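PDB 7MI0: glycosyltransferase from Rickettsia africae, which probably transfers a sugar from an activated donor to an acceptor, as a two-domain GT-B glycosyltransferase of the GT4 family. Local coordinates for residues L216-M221 and N284-S289; C244-D249 and N271-F276; D187-A192 and Q310-L315; V231-K236 and A344-I349; V156-F161 and E300-T305. All blocks are in the same frame, centred on the assembly; numbering follows the deposited sequence.

Contact 1: L216-M221 and N284-S289; sequences LMPSRM and NLYGIS
L216 points its side chain from strand 214-218 into a groove between L285, Y286 and S289. Its two methyls part company there. CD1 of L216 lies 3.8 Å from CD2 of L285, and the two leucine side chains cross at about a right angle. CD2 of L216 instead rests over one face of the Y286 ring, toward the rim, 4.2 Å from CD1 of Y286. Chi1 of -173° carries CG away from the backbone N and toward the helix. Chi2 of 66° then turns one methyl to L285 and the other to Y286. CB of L216 sits 3.3 Å from OG of S289. P218 adds a looser touch, its CG 3.9 Å from OH of Y286.

The contact lays helix 282-287 against the central part of the parallel sheet in the C-terminal Rossmann-like domain of a GT-B fold. L245 and V247 of the neighbouring strand extend the apolar bed under L216 and L285.

S289 OG donates back to O of L285, nearly straight along the carbonyl. The Y286 hydroxyl is hydrogen-bonded to E308 of helix 304-311, which anchors the far end of the ring. NZ of K314, just past helix 304-311, bonds to O of S289.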
# COMPACT_ATOMS: atom_id res chain seq x y z
N LEU A 216 13.02 10.69 7.96
CA LEU A 216 11.57 10.65 7.90
C LEU A 216 11.09 9.22 8.11
O LEU A 216 11.49 8.32 7.37
CB LEU A 216 11.05 11.19 6.56
CG LEU A 216 9.54 11.34 6.47
CD1 LEU A 216 9.05 12.41 7.44
CD2 LEU A 216 9.12 11.66 5.05
N MET A 217 10.25 9.02 9.12
CA MET A 217 9.51 7.77 9.24
C MET A 217 8.04 8.05 8.99
O MET A 217 7.32 8.45 9.91
CB MET A 217 9.71 7.12 10.61
CG MET A 217 9.06 5.76 10.68
SD MET A 217 9.12 5.05 12.32
CE MET A 217 8.23 3.52 12.05
N PRO A 218 7.55 7.87 7.77
CA PRO A 218 6.12 8.04 7.48
C PRO A 218 5.37 6.74 7.75
O PRO A 218 5.16 5.89 6.88
CB PRO A 218 6.12 8.41 5.99
CG PRO A 218 7.56 8.23 5.50
CD PRO A 218 8.31 7.51 6.57
N SER A 219 5.00 6.55 9.00
CA SER A 219 4.30 5.35 9.44
C SER A 219 3.14 5.75 10.34
O SER A 219 3.29 6.63 11.20
CB SER A 219 5.22 4.40 10.21
OG SER A 219 6.05 3.65 9.34
N ARG A 220 2.00 5.11 10.12
CA ARG A 220 0.90 5.19 11.08
C ARG A 220 1.42 4.88 12.48
O ARG A 220 2.25 3.99 12.67
CB ARG A 220 -0.21 4.21 10.68
CG ARG A 220 -1.29 4.00 11.73
CD ARG A 220 -2.53 3.31 11.15
NE ARG A 220 -2.40 1.87 10.96
CZ ARG A 220 -2.04 1.29 9.82
NH1 ARG A 220 -1.69 2.00 8.76
NH2 ARG A 220 -2.03 -0.04 9.75
N MET A 221 0.95 5.65 13.46
CA MET A 221 1.41 5.48 14.84
C MET A 221 0.68 4.28 15.46
O MET A 221 -0.28 4.42 16.22
CB MET A 221 1.18 6.75 15.64
CG MET A 221 1.98 6.82 16.92
SD MET A 221 3.74 6.87 16.58
CE MET A 221 4.27 8.00 17.85
N ASN A 284 6.60 17.09 -0.24
CA ASN A 284 7.57 18.04 0.30
C ASN A 284 8.27 17.50 1.54
O ASN A 284 9.39 17.91 1.84
CB ASN A 284 6.89 19.37 0.63
CG ASN A 284 6.36 20.07 -0.60
OD1 ASN A 284 5.15 20.25 -0.76
ND2 ASN A 284 7.26 20.47 -1.48
N LEU A 285 7.63 16.58 2.26
CA LEU A 285 8.28 15.98 3.42
C LEU A 285 9.35 14.98 3.00
O LEU A 285 10.38 14.85 3.66
CB LEU A 285 7.24 15.32 4.32
CG LEU A 285 6.97 16.14 5.58
CD1 LEU A 285 5.69 15.71 6.26
CD2 LEU A 285 8.14 16.02 6.52
N TYR A 286 9.11 14.25 1.91
CA TYR A 286 10.17 13.41 1.35
C TYR A 286 11.33 14.28 0.86
O TYR A 286 12.50 13.99 1.14
CB TYR A 286 9.63 12.55 0.21
CG TYR A 286 8.87 11.31 0.64
CD1 TYR A 286 9.54 10.20 1.15
CD2 TYR A 286 7.49 11.23 0.49
CE1 TYR A 286 8.85 9.06 1.52
CE2 TYR A 286 6.80 10.09 0.86
CZ TYR A 286 7.48 9.01 1.37
OH TYR A 286 6.80 7.88 1.73
N GLY A 287 11.01 15.35 0.13
CA GLY A 287 12.05 16.18 -0.46
C GLY A 287 13.00 16.77 0.55
O GLY A 287 14.19 16.96 0.25
N ILE A 288 12.51 17.09 1.76
CA ILE A 288 13.38 17.66 2.79
C ILE A 288 14.16 16.60 3.54
O ILE A 288 15.06 16.94 4.32
CB ILE A 288 12.61 18.50 3.82
CG1 ILE A 288 11.67 17.62 4.65
CG2 ILE A 288 11.86 19.63 3.14
CD1 ILE A 288 10.98 18.36 5.78
N SER A 289 13.85 15.33 3.33
CA SER A 289 14.49 14.24 4.05
C SER A 289 15.63 13.65 3.23
O SER A 289 15.68 13.77 2.00
CB SER A 289 13.48 13.16 4.41
OG SER A 289 12.29 13.74 4.92

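Contact 2: C244-D249 and N271-F276; sequences CLMVGD and NKIQIF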
# COMPACT_ATOMS: atom_id res chain seq x y z
N CYS A 244 14.79 13.70 13.32
CA CYS A 244 13.89 12.64 12.87
C CYS A 244 12.44 13.09 12.96
O CYS A 244 12.00 13.57 14.01
CB CYS A 244 14.08 11.37 13.69
SG CYS A 244 12.99 10.06 13.15
N LEU A 245 11.71 12.93 11.86
CA LEU A 245 10.30 13.27 11.78
C LEU A 245 9.46 12.01 11.69
O LEU A 245 9.66 11.18 10.79
CB LEU A 245 10.02 14.16 10.57
CG LEU A 245 10.54 15.59 10.60
CD1 LEU A 245 10.55 16.16 9.20
CD2 LEU A 245 9.69 16.44 11.52
N MET A 246 8.51 11.86 12.62
CA MET A 246 7.54 10.77 12.61
C MET A 246 6.19 11.35 12.22
O MET A 246 5.53 12.01 13.03
CB MET A 246 7.47 10.09 13.97
CG MET A 246 8.67 9.24 14.30
SD MET A 246 8.76 8.84 16.05
CE MET A 246 10.02 7.56 16.02
N VAL A 247 5.77 11.10 10.97
CA VAL A 247 4.53 11.65 10.45
C VAL A 247 3.59 10.51 10.09
O VAL A 247 3.99 9.55 9.42
CB VAL A 247 4.78 12.57 9.24
CG1 VAL A 247 5.56 13.80 9.67
CG2 VAL A 247 5.52 11.83 8.14
N GLY A 248 2.35 10.61 10.56
CA GLY A 248 1.36 9.58 10.38
C GLY A 248 0.23 9.77 11.37
O GLY A 248 0.31 10.58 12.29
N ASP A 249 -0.85 9.02 11.14
CA ASP A 249 -2.02 9.14 12.01
C ASP A 249 -1.64 8.83 13.45
O ASP A 249 -0.86 7.92 13.72
CB ASP A 249 -3.14 8.20 11.56
CG ASP A 249 -4.29 8.17 12.55
OD1 ASP A 249 -4.87 9.24 12.82
OD2 ASP A 249 -4.61 7.08 13.07
N ASN A 271 14.47 16.88 21.15
CA ASN A 271 14.96 17.85 20.18
C ASN A 271 15.48 17.20 18.90
O ASN A 271 15.85 17.92 17.97
CB ASN A 271 16.06 18.71 20.80
CG ASN A 271 17.18 17.88 21.39
OD1 ASN A 271 16.97 16.76 21.85
ND2 ASN A 271 18.39 18.43 21.38
N LYS A 272 15.51 15.87 18.83
CA LYS A 272 15.94 15.16 17.64
C LYS A 272 14.85 14.29 17.02
O LYS A 272 15.02 13.83 15.89
CB LYS A 272 17.17 14.29 17.94
CG LYS A 272 18.41 15.08 18.29
CD LYS A 272 19.65 14.20 18.36
CE LYS A 272 20.92 15.02 18.53
NZ LYS A 272 22.14 14.16 18.53
N ILE A 273 13.75 14.05 17.73
CA ILE A 273 12.63 13.29 17.21
C ILE A 273 11.35 14.01 17.63
O ILE A 273 11.15 14.27 18.82
CB ILE A 273 12.61 11.84 17.74
CG1 ILE A 273 14.03 11.26 17.78
CG2 ILE A 273 11.70 10.98 16.88
CD1 ILE A 273 14.15 10.00 18.60
N GLN A 274 10.50 14.34 16.66
CA GLN A 274 9.22 14.96 16.96
C GLN A 274 8.12 14.29 16.16
O GLN A 274 8.32 13.89 15.01
CB GLN A 274 9.23 16.47 16.70
CG GLN A 274 8.24 17.24 17.58
CD GLN A 274 8.31 18.74 17.38
OE1 GLN A 274 9.23 19.26 16.75
NE2 GLN A 274 7.32 19.45 17.91
N ILE A 275 6.95 14.17 16.79
CA ILE A 275 5.82 13.43 16.25
C ILE A 275 4.80 14.42 15.71
O ILE A 275 4.45 15.40 16.39
CB ILE A 275 5.20 12.52 17.32
CG1 ILE A 275 6.27 11.60 17.92
CG2 ILE A 275 4.04 11.71 16.75
CD1 ILE A 275 5.85 10.92 19.21
N PHE A 276 4.31 14.17 14.50
CA PHE A 276 3.35 15.05 13.84
C PHE A 276 2.18 14.24 13.32
O PHE A 276 2.34 13.08 12.92
CB PHE A 276 4.01 15.82 12.68
CG PHE A 276 4.99 16.87 13.13
CD1 PHE A 276 6.33 16.56 13.30
CD2 PHE A 276 4.57 18.16 13.40
CE1 PHE A 276 7.23 17.52 13.72
CE2 PHE A 276 5.46 19.12 13.82
CZ PHE A 276 6.80 18.80 13.98
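The backbone O of M246 accepts from N of F276 at 2.9 Å, and the N-H points well at the oxygen, at 167°. The bond belongs to a ladder in parallel register. N of M246 gives to O of Q274, and O of C244 accepts from N of Q274. At the start of strand 273-276, N of C244 donates to O of K272, from a position tilted off the carbonyl plane. A weak bond from N of G248 to O of F276 ends the series. Alpha C-H groups add to the grip: CA of I273 lies 3.3 Å from O of C244.

Strands 243-247 and 273-276 are joined through helix 254-266, a beta-alpha-beta unit of the C-terminal Rossmann-like domain. Strand 273-276 is the outermost strand on this side of the sheet.

C244, M246, I273 and I275 share one face. The extended chain of M246 reaches across to the neighbouring strand, its SD 3.7 Å from CG2 of I273 and 4.2 Å from CG1 of I275. Helix 254-266 covers I273 and I275, while helix 227-235 lies on C244 and M246.

L245, V247 and F276 lie on the other face. CD2 of L245 comes obliquely to the F276 ring, 3.5 Å from CE1 of F276. A chi1 of -70° in F276 sets the ring beside its own backbone N, where L245 can meet it. CG1 of V247 packs 3.9 Å from CB of F276. The ring of Y206 meets F276 edge-to-face.

Contact 3: D187-A192 and Q310-L315; sequences DYFDPA and QAMKKL
A Met-aromatic contact joins the loop that leads out of the N-terminal sheet to the end of helix 304-311. The sulfur of M312 lies at the edge of the F189 ring, 5.4 Å from its centroid and close to the ring plane. SD of M312 is also 3.8 Å from CB of F189 and packs against the loop backbone, 3.6 Å from C of F189. M312 gets there by a doubly bent chain: chi2 of -57° and chi3 of -63° fold SD and CE back toward the loop. CB of A311 meets CB of F189 at 4.0 Å.

M312 is the first residue past the helix to leave helical backbone angles. The loop itself turns at F189, the centre of an inverse gamma turn. Through this meeting the chain passing between the two Rossmann-like domains of the GT-B fold is laid against the C-terminal one.

P191 packs farther along. CD of P191 is 3.7 Å from O of A311, and CG of P191 lies 3.8 Å from O of M312. The extended chain of K313 passes alongside the proline, with CD of K313 4.1 Å from CG of P191. D190 turns away from the helix. Its OD1 accepts from N of A192, closing an Asx turn around P191, and the N-H meets the oxygen from above the carboxylate plane.

R369 of helix 359-375 bridges the two segments, its NH1 hydrogen-bonded to O of both F189 and A311. I283 and Y286 of helix 282-287 also touch M312.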
# COMPACT_ATOMS: atom_id res chain seq x y z
N ASP A 187 4.54 10.46 -11.48
CA ASP A 187 4.29 11.83 -11.88
C ASP A 187 4.06 12.72 -10.67
O ASP A 187 4.50 13.87 -10.65
CB ASP A 187 3.11 11.88 -12.85
CG ASP A 187 3.50 11.49 -14.27
OD1 ASP A 187 4.53 12.00 -14.77
OD2 ASP A 187 2.80 10.66 -14.89
N TYR A 188 3.39 12.20 -9.64
CA TYR A 188 3.21 12.97 -8.40
C TYR A 188 4.49 12.94 -7.56
O TYR A 188 5.03 13.98 -7.19
CB TYR A 188 2.02 12.44 -7.60
CG TYR A 188 1.83 13.14 -6.27
CD1 TYR A 188 1.07 14.31 -6.18
CD2 TYR A 188 2.40 12.64 -5.10
CE1 TYR A 188 0.90 14.95 -4.96
CE2 TYR A 188 2.24 13.28 -3.89
CZ TYR A 188 1.48 14.44 -3.83
OH TYR A 188 1.31 15.08 -2.62
N PHE A 189 4.97 11.74 -7.23
CA PHE A 189 6.24 11.58 -6.52
C PHE A 189 7.37 11.75 -7.54
O PHE A 189 7.92 10.78 -8.08
CB PHE A 189 6.31 10.24 -5.81
CG PHE A 189 5.34 10.12 -4.67
CD1 PHE A 189 5.69 10.54 -3.40
CD2 PHE A 189 4.08 9.59 -4.87
CE1 PHE A 189 4.80 10.43 -2.35
CE2 PHE A 189 3.18 9.48 -3.82
CZ PHE A 189 3.55 9.90 -2.56
N ASP A 190 7.71 13.00 -7.81
CA ASP A 190 8.71 13.36 -8.80
C ASP A 190 9.55 14.50 -8.25
O ASP A 190 9.06 15.63 -8.10
CB ASP A 190 8.03 13.77 -10.12
CG ASP A 190 9.02 14.15 -11.21
OD1 ASP A 190 10.24 13.88 -11.07
OD2 ASP A 190 8.58 14.73 -12.22
N PRO A 191 10.83 14.25 -7.93
CA PRO A 191 11.66 15.31 -7.35
C PRO A 191 11.80 16.54 -8.23
O PRO A 191 12.13 17.61 -7.72
CB PRO A 191 13.02 14.62 -7.14
CG PRO A 191 12.68 13.16 -7.06
CD PRO A 191 11.55 12.97 -8.02
N ALA A 192 11.55 16.42 -9.54
CA ALA A 192 11.57 17.57 -10.43
C ALA A 192 10.43 18.54 -10.18
O ALA A 192 10.43 19.64 -10.74
CB ALA A 192 11.55 17.10 -11.89
N GLN A 310 11.79 5.49 -2.57
CA GLN A 310 12.65 5.21 -3.71
C GLN A 310 12.31 6.12 -4.89
O GLN A 310 13.21 6.57 -5.61
CB GLN A 310 12.52 3.74 -4.11
CG GLN A 310 13.27 2.79 -3.22
CD GLN A 310 13.04 1.35 -3.63
OE1 GLN A 310 11.90 0.88 -3.70
NE2 GLN A 310 14.13 0.64 -3.91
N ALA A 311 11.02 6.40 -5.10
CA ALA A 311 10.63 7.30 -6.17
C ALA A 311 11.22 8.69 -5.97
O ALA A 311 11.50 9.40 -6.95
CB ALA A 311 9.11 7.38 -6.26
N MET A 312 11.42 9.11 -4.72
CA MET A 312 11.90 10.44 -4.42
C MET A 312 13.42 10.53 -4.34
O MET A 312 13.94 11.55 -3.88
CB MET A 312 11.27 10.94 -3.11
CG MET A 312 9.77 11.14 -3.19
SD MET A 312 9.25 12.30 -4.48
CE MET A 312 10.02 13.82 -3.91
N LYS A 313 14.13 9.49 -4.79
CA LYS A 313 15.60 9.48 -4.87
C LYS A 313 16.23 9.61 -3.48
O LYS A 313 17.18 10.37 -3.27
CB LYS A 313 16.12 10.58 -5.81
CG LYS A 313 15.81 10.38 -7.29
CD LYS A 313 16.34 11.54 -8.14
CE LYS A 313 16.35 11.19 -9.63
NZ LYS A 313 16.89 12.29 -10.48
N LYS A 314 15.72 8.84 -2.52
CA LYS A 314 16.19 8.88 -1.15
C LYS A 314 16.93 7.60 -0.78
O LYS A 314 16.80 6.57 -1.45
CB LYS A 314 15.02 9.10 -0.18
CG LYS A 314 14.24 10.37 -0.46
CD LYS A 314 15.16 11.58 -0.43
CE LYS A 314 14.47 12.80 -1.01
NZ LYS A 314 15.24 14.06 -0.80
N LEU A 315 17.72 7.67 0.28
CA LEU A 315 18.27 6.47 0.88
C LEU A 315 17.20 5.83 1.76
O LEU A 315 16.69 6.46 2.68
CB LEU A 315 19.52 6.79 1.70
CG LEU A 315 20.74 7.27 0.91
CD1 LEU A 315 21.94 7.41 1.83
CD2 LEU A 315 21.04 6.34 -0.26

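Contact 4: V231-K236 and A344-I349; sequences VEALSK and ALAQKI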
# COMPACT_ATOMS: atom_id res chain seq x y z
N VAL A 231 13.39 4.60 17.99
CA VAL A 231 13.78 5.52 19.06
C VAL A 231 14.95 4.95 19.86
O VAL A 231 15.90 5.66 20.19
CB VAL A 231 12.58 5.84 19.95
CG1 VAL A 231 13.02 6.66 21.17
CG2 VAL A 231 11.53 6.60 19.16
N GLU A 232 14.90 3.65 20.17
CA GLU A 232 16.04 3.03 20.83
C GLU A 232 17.27 3.02 19.92
O GLU A 232 18.40 3.08 20.41
CB GLU A 232 15.69 1.62 21.29
N ALA A 233 17.06 2.95 18.60
CA ALA A 233 18.19 2.99 17.67
C ALA A 233 18.80 4.38 17.60
O ALA A 233 20.03 4.54 17.66
CB ALA A 233 17.76 2.52 16.28
N LEU A 234 17.96 5.41 17.48
CA LEU A 234 18.46 6.78 17.43
C LEU A 234 19.07 7.22 18.75
O LEU A 234 19.86 8.18 18.77
CB LEU A 234 17.33 7.74 17.04
CG LEU A 234 16.81 7.54 15.62
CD1 LEU A 234 15.67 8.49 15.34
CD2 LEU A 234 17.95 7.71 14.61
N SER A 235 18.74 6.56 19.86
CA SER A 235 19.41 6.85 21.12
C SER A 235 20.86 6.37 21.09
O SER A 235 21.74 7.03 21.64
CB SER A 235 18.66 6.20 22.28
OG SER A 235 18.75 4.78 22.21
N LYS A 236 21.11 5.23 20.44
CA LYS A 236 22.47 4.74 20.25
C LYS A 236 23.30 5.66 19.36
O LYS A 236 24.52 5.47 19.26
CB LYS A 236 22.44 3.33 19.65
CG LYS A 236 21.89 2.25 20.56
CD LYS A 236 21.51 1.01 19.75
CE LYS A 236 21.27 -0.20 20.64
NZ LYS A 236 22.52 -0.66 21.28
N ALA A 344 21.23 -3.14 14.81
CA ALA A 344 21.33 -3.29 13.36
C ALA A 344 20.76 -2.08 12.64
O ALA A 344 21.31 -1.63 11.63
CB ALA A 344 20.62 -4.56 12.91
N LEU A 345 19.65 -1.53 13.15
CA LEU A 345 19.08 -0.33 12.56
C LEU A 345 19.97 0.88 12.82
O LEU A 345 20.19 1.70 11.92
CB LEU A 345 17.67 -0.11 13.12
CG LEU A 345 16.86 1.07 12.56
CD1 LEU A 345 16.81 1.02 11.05
CD2 LEU A 345 15.45 1.06 13.14
N ALA A 346 20.50 1.00 14.04
CA ALA A 346 21.33 2.16 14.37
C ALA A 346 22.61 2.17 13.54
O ALA A 346 23.07 3.24 13.13
CB ALA A 346 21.66 2.16 15.86
N GLN A 347 23.18 1.00 13.27
CA GLN A 347 24.38 0.94 12.46
C GLN A 347 24.09 1.30 11.00
O GLN A 347 24.88 2.01 10.36
CB GLN A 347 25.01 -0.45 12.56
CG GLN A 347 25.69 -0.69 13.88
CD GLN A 347 26.76 0.35 14.18
OE1 GLN A 347 26.52 1.30 14.93
NE2 GLN A 347 27.94 0.18 13.59
N LYS A 348 22.96 0.83 10.46
CA LYS A 348 22.62 1.18 9.08
C LYS A 348 22.36 2.67 8.93
O LYS A 348 22.77 3.28 7.93
CB LYS A 348 21.40 0.38 8.61
CG LYS A 348 21.71 -1.05 8.20
CD LYS A 348 22.15 -1.16 6.74
CE LYS A 348 22.57 -2.59 6.42
NZ LYS A 348 22.58 -2.87 4.96
N ILE A 349 21.67 3.28 9.90
CA ILE A 349 21.46 4.72 9.86
C ILE A 349 22.80 5.45 9.94
O ILE A 349 23.03 6.45 9.25
CB ILE A 349 20.51 5.16 11.00
CG1 ILE A 349 19.14 4.51 10.81
CG2 ILE A 349 20.37 6.67 11.03
CD1 ILE A 349 18.15 4.87 11.90
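Helix segments 231-235 and 344-349 cross at -56°, and their axes come within 8.2 Å of each other. Small residues sit at the crossing. The CA atoms of A233 and A346 are 4.6 Å apart, and the two CB methyls meet at 3.9 Å. CB of A346 also lies against O of A233, on the backbone of the facing helix.

A233 CB is enclosed further by L345, whose CG is 4.1 Å away. L345 has CG turned away from its backbone N (chi1 -177°), which brings the branch alongside the alanine. On the sheet-facing side, CD2 of L234 meets CD1 of I349 at 3.9 Å, and the two side chains cross at about a right angle. On the other side, CB of K236 lies 4.0 Å from CB of A346, while the lysine's end leads away.

Both helices flank the same face of the C-terminal parallel sheet. C244 lies under L234, and I317 lies under L345 and I349.

The contacts of side chain with side chain are apolar. The pair is therefore matched by shape and by exclusion of water, with the alanines allowing the close approach and larger residues filling in around them.

Contact 5: V156-F161 and E300-T305; sequences VAVSNF and EAFGRT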
# COMPACT_ATOMS: atom_id res chain seq x y z
N VAL A 156 -5.46 -12.30 -7.82
CA VAL A 156 -4.36 -11.34 -7.89
C VAL A 156 -3.77 -11.17 -6.49
O VAL A 156 -4.50 -10.94 -5.53
CB VAL A 156 -4.80 -9.98 -8.46
CG1 VAL A 156 -3.74 -8.94 -8.25
CG2 VAL A 156 -5.11 -10.11 -9.94
N ALA A 157 -2.45 -11.30 -6.40
CA ALA A 157 -1.71 -10.98 -5.19
C ALA A 157 -0.93 -9.69 -5.40
O ALA A 157 -0.27 -9.51 -6.43
CB ALA A 157 -0.75 -12.12 -4.81
N VAL A 158 -1.02 -8.78 -4.42
CA VAL A 158 -0.35 -7.48 -4.52
C VAL A 158 1.14 -7.57 -4.27
O VAL A 158 1.83 -6.55 -4.35
CB VAL A 158 -0.91 -6.46 -3.51
CG1 VAL A 158 -2.42 -6.30 -3.67
CG2 VAL A 158 -0.55 -6.87 -2.09
N SER A 159 1.66 -8.76 -3.96
CA SER A 159 3.09 -8.95 -3.77
C SER A 159 3.40 -10.43 -3.89
O SER A 159 2.51 -11.28 -3.90
CB SER A 159 3.56 -8.40 -2.42
OG SER A 159 2.91 -9.03 -1.33
N ASN A 160 4.69 -10.75 -3.99
CA ASN A 160 5.08 -12.15 -3.95
C ASN A 160 4.96 -12.72 -2.55
O ASN A 160 4.81 -13.93 -2.39
CB ASN A 160 6.50 -12.34 -4.47
CG ASN A 160 6.57 -12.33 -5.98
OD1 ASN A 160 6.28 -13.33 -6.64
ND2 ASN A 160 6.97 -11.19 -6.55
N PHE A 161 5.02 -11.86 -1.53
CA PHE A 161 4.79 -12.31 -0.16
C PHE A 161 3.36 -12.81 0.00
O PHE A 161 3.12 -13.86 0.62
CB PHE A 161 5.10 -11.16 0.79
CG PHE A 161 4.79 -11.43 2.22
CD1 PHE A 161 5.57 -12.30 2.96
CD2 PHE A 161 3.75 -10.77 2.85
CE1 PHE A 161 5.30 -12.53 4.29
CE2 PHE A 161 3.47 -11.00 4.18
CZ PHE A 161 4.25 -11.88 4.90
N GLU A 300 4.35 -6.73 6.38
CA GLU A 300 3.40 -5.96 5.60
C GLU A 300 3.32 -6.54 4.20
O GLU A 300 4.34 -6.98 3.65
CB GLU A 300 3.80 -4.48 5.54
CG GLU A 300 3.72 -3.78 6.88
CD GLU A 300 4.09 -2.32 6.79
OE1 GLU A 300 5.28 -2.01 6.57
OE2 GLU A 300 3.17 -1.48 6.94
N ALA A 301 2.12 -6.54 3.63
CA ALA A 301 1.94 -7.07 2.29
C ALA A 301 2.83 -6.35 1.29
O ALA A 301 3.37 -6.97 0.36
CB ALA A 301 0.47 -6.97 1.88
N PHE A 302 3.01 -5.04 1.46
CA PHE A 302 3.91 -4.25 0.64
C PHE A 302 4.26 -2.98 1.40
O PHE A 302 3.42 -2.45 2.14
CB PHE A 302 3.30 -3.91 -0.72
CG PHE A 302 2.16 -2.93 -0.64
CD1 PHE A 302 0.87 -3.35 -0.35
CD2 PHE A 302 2.38 -1.58 -0.86
CE1 PHE A 302 -0.17 -2.45 -0.29
CE2 PHE A 302 1.34 -0.67 -0.80
CZ PHE A 302 0.06 -1.11 -0.51
N GLY A 303 5.49 -2.52 1.24
CA GLY A 303 5.92 -1.31 1.91
C GLY A 303 5.69 -0.08 1.05
O GLY A 303 6.55 0.30 0.26
N ARG A 304 4.51 0.54 1.21
CA ARG A 304 4.15 1.69 0.39
C ARG A 304 5.21 2.79 0.49
O ARG A 304 5.67 3.31 -0.54
CB ARG A 304 2.79 2.24 0.82
CG ARG A 304 2.24 3.29 -0.12
CD ARG A 304 1.09 4.06 0.49
NE ARG A 304 1.54 5.17 1.31
CZ ARG A 304 1.57 5.17 2.63
NH1 ARG A 304 1.15 4.13 3.34
NH2 ARG A 304 2.03 6.24 3.27
N THR A 305 5.60 3.15 1.71
CA THR A 305 6.55 4.25 1.89
C THR A 305 7.95 3.89 1.40
O THR A 305 8.74 4.80 1.15
CB THR A 305 6.62 4.67 3.36
OG1 THR A 305 7.08 3.58 4.16
CG2 THR A 305 5.26 5.14 3.84
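E300 begins the second segment and meets F161 through its backbone. O of E300 lies 3.9 Å from CD2 of the F161 ring, in an oblique approach. The glutamate side chain turns away from the first segment, and OE2 forms a salt bridge with K225. With E308, E300 fits the EX7E pattern of this family.

A301 is central to the contact. CA of A301 is 4.2 Å from CD2 of F161, and CB of A301 packs 4.1 Å from CG2 of V158. O of A301 accepts a hydrogen bond from OG of S159 at 2.7 Å. The hydroxyl comes in at a C=O...O angle of 141°, tilted 21° from the carbonyl plane. S159 is the N-cap of helix 160-168, and its OG accepts from N of V162 while donating to A301. A chi1 of 60° places OG between the backbone N and the carbonyl carbon, where it can serve both partners.

The F302 ring is met obliquely by V158, with CG2 of V158 4.2 Å from CD1 of F302. R182 touches both residues. G303 then takes the N-cap position of helix 304-311.

The first segment belongs to the N-terminal domain and the second to the C-terminal one. The contact spans the cleft between the Rossmann-like domains of the GT-B fold, where such enzymes bind their substrates.

Between the segments, one serine hydroxyl bond is set among apolar touches. E326 of the C-terminal domain accepts from N of N160 and N of F161, a second polar link across the domains.

Contacts 1, 2 and 4 lie within the C-terminal domain. Contacts 1 and 2 share its parallel sheet, centres 9 Å apart, through neighbouring strands 214-218 and 243-247. Contact 4 packs helices on that sheet, its centre 16 Å from that of contact 2. Contact 3 lies 12 Å from contact 1 between centres and touches it through K314 and M312. Contact 5 joins the two domains. Its centre is 20 Å from that of contact 1, yet T305 touches P218 and Y286. Along the chain contact 2 nests within contact 1, and contact 1 within contacts 3 and 5; contact 4 crosses contacts 1, 3 and 5. Helix 304-311 starts at the cleft (contact 5) and ends against the interdomain chain (contact 3).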